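Local atomic coordinates of 3-deoxy-manno-octulosonate cytidylyltransferase (Escherichia coli, PDB entry 1H7G), a protein that couples the eight-carbon sugar KDO to CMP from CTP, releasing diphosphate, probably to activate it for bacterial lipopolysaccharide synthesis. Residues A[140-145]-A[168-173]. Sequence-based numbering, arbitrary orientation.
Sequences VKVVVN and RYLKHV
The imidazole of His172 meets Val140 at its edge: CG1 of Val140 lies near the ring plane, 4.2 Å from CD2 of His172, and the two side chains run side by side. Phe153 packs on the same imidazole edge-to-face, while ND1 and NE2 bond to Leu125 O and Tyr176 OH, which should fix the ring's rotation. The Tyr169 ring receives CG of Lys141 obliquely, 4.3 Å from CD1 of Tyr169; bends at chi2 and chi3 turn the lysine chain back, and NZ bonds to the carbonyls of Thr139, Ala134 and Arg155. Between the rings the backbones share a single bridge, Lys141 with Lys171, a non-hydrogen-bonded pair in the antiparallel pattern. His172 N gives Val140 O a nearly straight bond (2.9 Å, 172°), and Val142 N gives Leu170 O a longer, more bent one (3.2 Å). The strand directions differ by 113°, so pairing stops there: the short hairpin of 141-144 and 150-154 crosses strand 169-179, a member of the central mixed sheet of this GT-A-like cytidylyltransferase. Where the strands diverge, a water accepts from Leu170 N and lies 2.9 Å from Val142 O, to which it can donate. Val142 CG1, set between backbone N and carbonyl carbon (chi1 61°), packs 3.8 Å from CB of Leu170. Farther along, CD1 of Leu170 reaches CG2 of Val144.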
loop_
_atom_site.group_PDB
_atom_site.type_symbol
_atom_site.label_atom_id
_atom_site.label_comp_id
_atom_site.label_asym_id
_atom_site.label_seq_id
_atom_site.Cartn_x
_atom_site.Cartn_y
_atom_site.Cartn_z
ATOM N N VAL A 140 13.499 3.556 0.668
ATOM C CA VAL A 140 12.239 2.860 0.472
ATOM C C VAL A 140 11.332 3.083 1.668
ATOM O O VAL A 140 11.722 2.827 2.807
ATOM C CB VAL A 140 12.460 1.339 0.260
ATOM C CG1 VAL A 140 11.117 0.615 0.071
ATOM C CG2 VAL A 140 13.360 1.109 -0.950
ATOM N N LYS A 141 10.140 3.614 1.401
ATOM C CA LYS A 141 9.166 3.867 2.452
ATOM C C LYS A 141 8.144 2.736 2.523
ATOM O O LYS A 141 7.912 2.022 1.540
ATOM C CB LYS A 141 8.445 5.202 2.227
ATOM C CG LYS A 141 9.200 6.426 2.728
ATOM C CD LYS A 141 10.424 6.728 1.893
ATOM C CE LYS A 141 10.044 6.963 0.438
ATOM N NZ LYS A 141 11.186 7.416 -0.402
ATOM N N VAL A 142 7.564 2.567 3.705
ATOM C CA VAL A 142 6.549 1.561 3.933
ATOM C C VAL A 142 5.462 2.148 4.832
ATOM O O VAL A 142 5.738 2.951 5.730
ATOM C CB VAL A 142 7.132 0.266 4.587
ATOM C CG1 VAL A 142 7.756 0.581 5.938
ATOM C CG2 VAL A 142 6.040 -0.812 4.745
ATOM N N VAL A 143 4.220 1.790 4.525
ATOM C CA VAL A 143 3.065 2.195 5.305
ATOM C C VAL A 143 2.449 0.880 5.800
ATOM O O VAL A 143 2.280 -0.054 5.015
ATOM C CB VAL A 143 2.047 2.993 4.446
ATOM C CG1 VAL A 143 0.795 3.305 5.269
ATOM C CG2 VAL A 143 2.684 4.299 3.977
ATOM N N VAL A 144 2.152 0.802 7.099
ATOM C CA VAL A 144 1.579 -0.402 7.698
ATOM C C VAL A 144 0.210 -0.148 8.325
ATOM O O VAL A 144 -0.161 1.002 8.532
ATOM C CB VAL A 144 2.522 -0.975 8.809
ATOM C CG1 VAL A 144 3.902 -1.236 8.246
ATOM C CG2 VAL A 144 2.612 -0.020 9.995
ATOM N N ASN A 145 -0.526 -1.225 8.612
ATOM C CA ASN A 145 -1.840 -1.153 9.257
ATOM C C ASN A 145 -1.676 -1.441 10.755
ATOM O O ASN A 145 -0.550 -1.547 11.230
ATOM C CB ASN A 145 -2.853 -2.122 8.590
ATOM C CG ASN A 145 -2.484 -3.602 8.754
ATOM O OD1 ASN A 145 -1.579 -3.964 9.504
ATOM N ND2 ASN A 145 -3.204 -4.464 8.045
ATOM N N ARG A 168 4.088 10.617 9.381
ATOM C CA ARG A 168 5.176 9.923 10.059
ATOM C C ARG A 168 5.695 8.905 9.053
ATOM O O ARG A 168 4.926 8.124 8.492
ATOM C CB ARG A 168 4.692 9.228 11.331
ATOM C CG ARG A 168 5.828 8.674 12.170
ATOM C CD ARG A 168 5.323 8.033 13.446
ATOM N NE ARG A 168 6.422 7.505 14.254
ATOM C CZ ARG A 168 6.911 6.271 14.152
ATOM N NH1 ARG A 168 6.408 5.413 13.273
ATOM N NH2 ARG A 168 7.904 5.890 14.945
ATOM N N TYR A 169 6.998 8.938 8.809
ATOM C CA TYR A 169 7.606 8.052 7.837
ATOM C C TYR A 169 8.394 6.894 8.434
ATOM O O TYR A 169 8.962 7.003 9.526
ATOM C CB TYR A 169 8.475 8.870 6.876
ATOM C CG TYR A 169 7.671 9.883 6.092
ATOM C CD1 TYR A 169 7.108 9.545 4.862
ATOM C CD2 TYR A 169 7.424 11.165 6.606
ATOM C CE1 TYR A 169 6.314 10.452 4.160
ATOM C CE2 TYR A 169 6.630 12.087 5.907
ATOM C CZ TYR A 169 6.079 11.721 4.685
ATOM O OH TYR A 169 5.300 12.607 3.976
ATOM N N LEU A 170 8.361 5.770 7.724
ATOM C CA LEU A 170 9.067 4.555 8.115
ATOM C C LEU A 170 9.954 4.124 6.967
ATOM O O LEU A 170 9.504 4.013 5.834
ATOM C CB LEU A 170 8.091 3.417 8.412
ATOM C CG LEU A 170 7.265 3.510 9.690
ATOM C CD1 LEU A 170 6.177 2.431 9.707
ATOM C CD2 LEU A 170 8.207 3.374 10.876
ATOM N N LYS A 171 11.223 3.900 7.268
ATOM C CA LYS A 171 12.170 3.447 6.272
ATOM C C LYS A 171 12.226 1.916 6.359
ATOM O O LYS A 171 12.282 1.342 7.456
ATOM C CB LYS A 171 13.551 4.044 6.549
ATOM C CG LYS A 171 14.647 3.518 5.640
ATOM C CD LYS A 171 16.005 4.096 5.991
ATOM C CE LYS A 171 17.087 3.419 5.173
ATOM N NZ LYS A 171 18.422 4.030 5.395
ATOM N N HIS A 172 12.181 1.261 5.203
ATOM C CA HIS A 172 12.233 -0.195 5.139
ATOM C C HIS A 172 13.686 -0.693 5.239
ATOM O O HIS A 172 14.559 -0.251 4.472
ATOM C CB HIS A 172 11.584 -0.665 3.832
ATOM C CG HIS A 172 11.815 -2.113 3.515
ATOM N ND1 HIS A 172 11.647 -3.119 4.441
ATOM C CD2 HIS A 172 12.221 -2.717 2.375
ATOM C CE1 HIS A 172 11.946 -4.279 3.884
ATOM N NE2 HIS A 172 12.298 -4.063 2.630
ATOM N N VAL A 173 13.951 -1.545 6.232
ATOM C CA VAL A 173 15.285 -2.137 6.439
ATOM C C VAL A 173 15.274 -3.497 5.749
ATOM O O VAL A 173 14.620 -4.430 6.212
ATOM C CB VAL A 173 15.629 -2.312 7.947
ATOM C CG1 VAL A 173 16.943 -3.044 8.106
ATOM C CG2 VAL A 173 15.714 -0.943 8.637
HETATM O O HOH W 1 15.498 2.027 2.238
HETATM O O HOH W 2 6.293 5.773 5.482
HETATM O O HOH W 3 4.566 5.425 7.627
#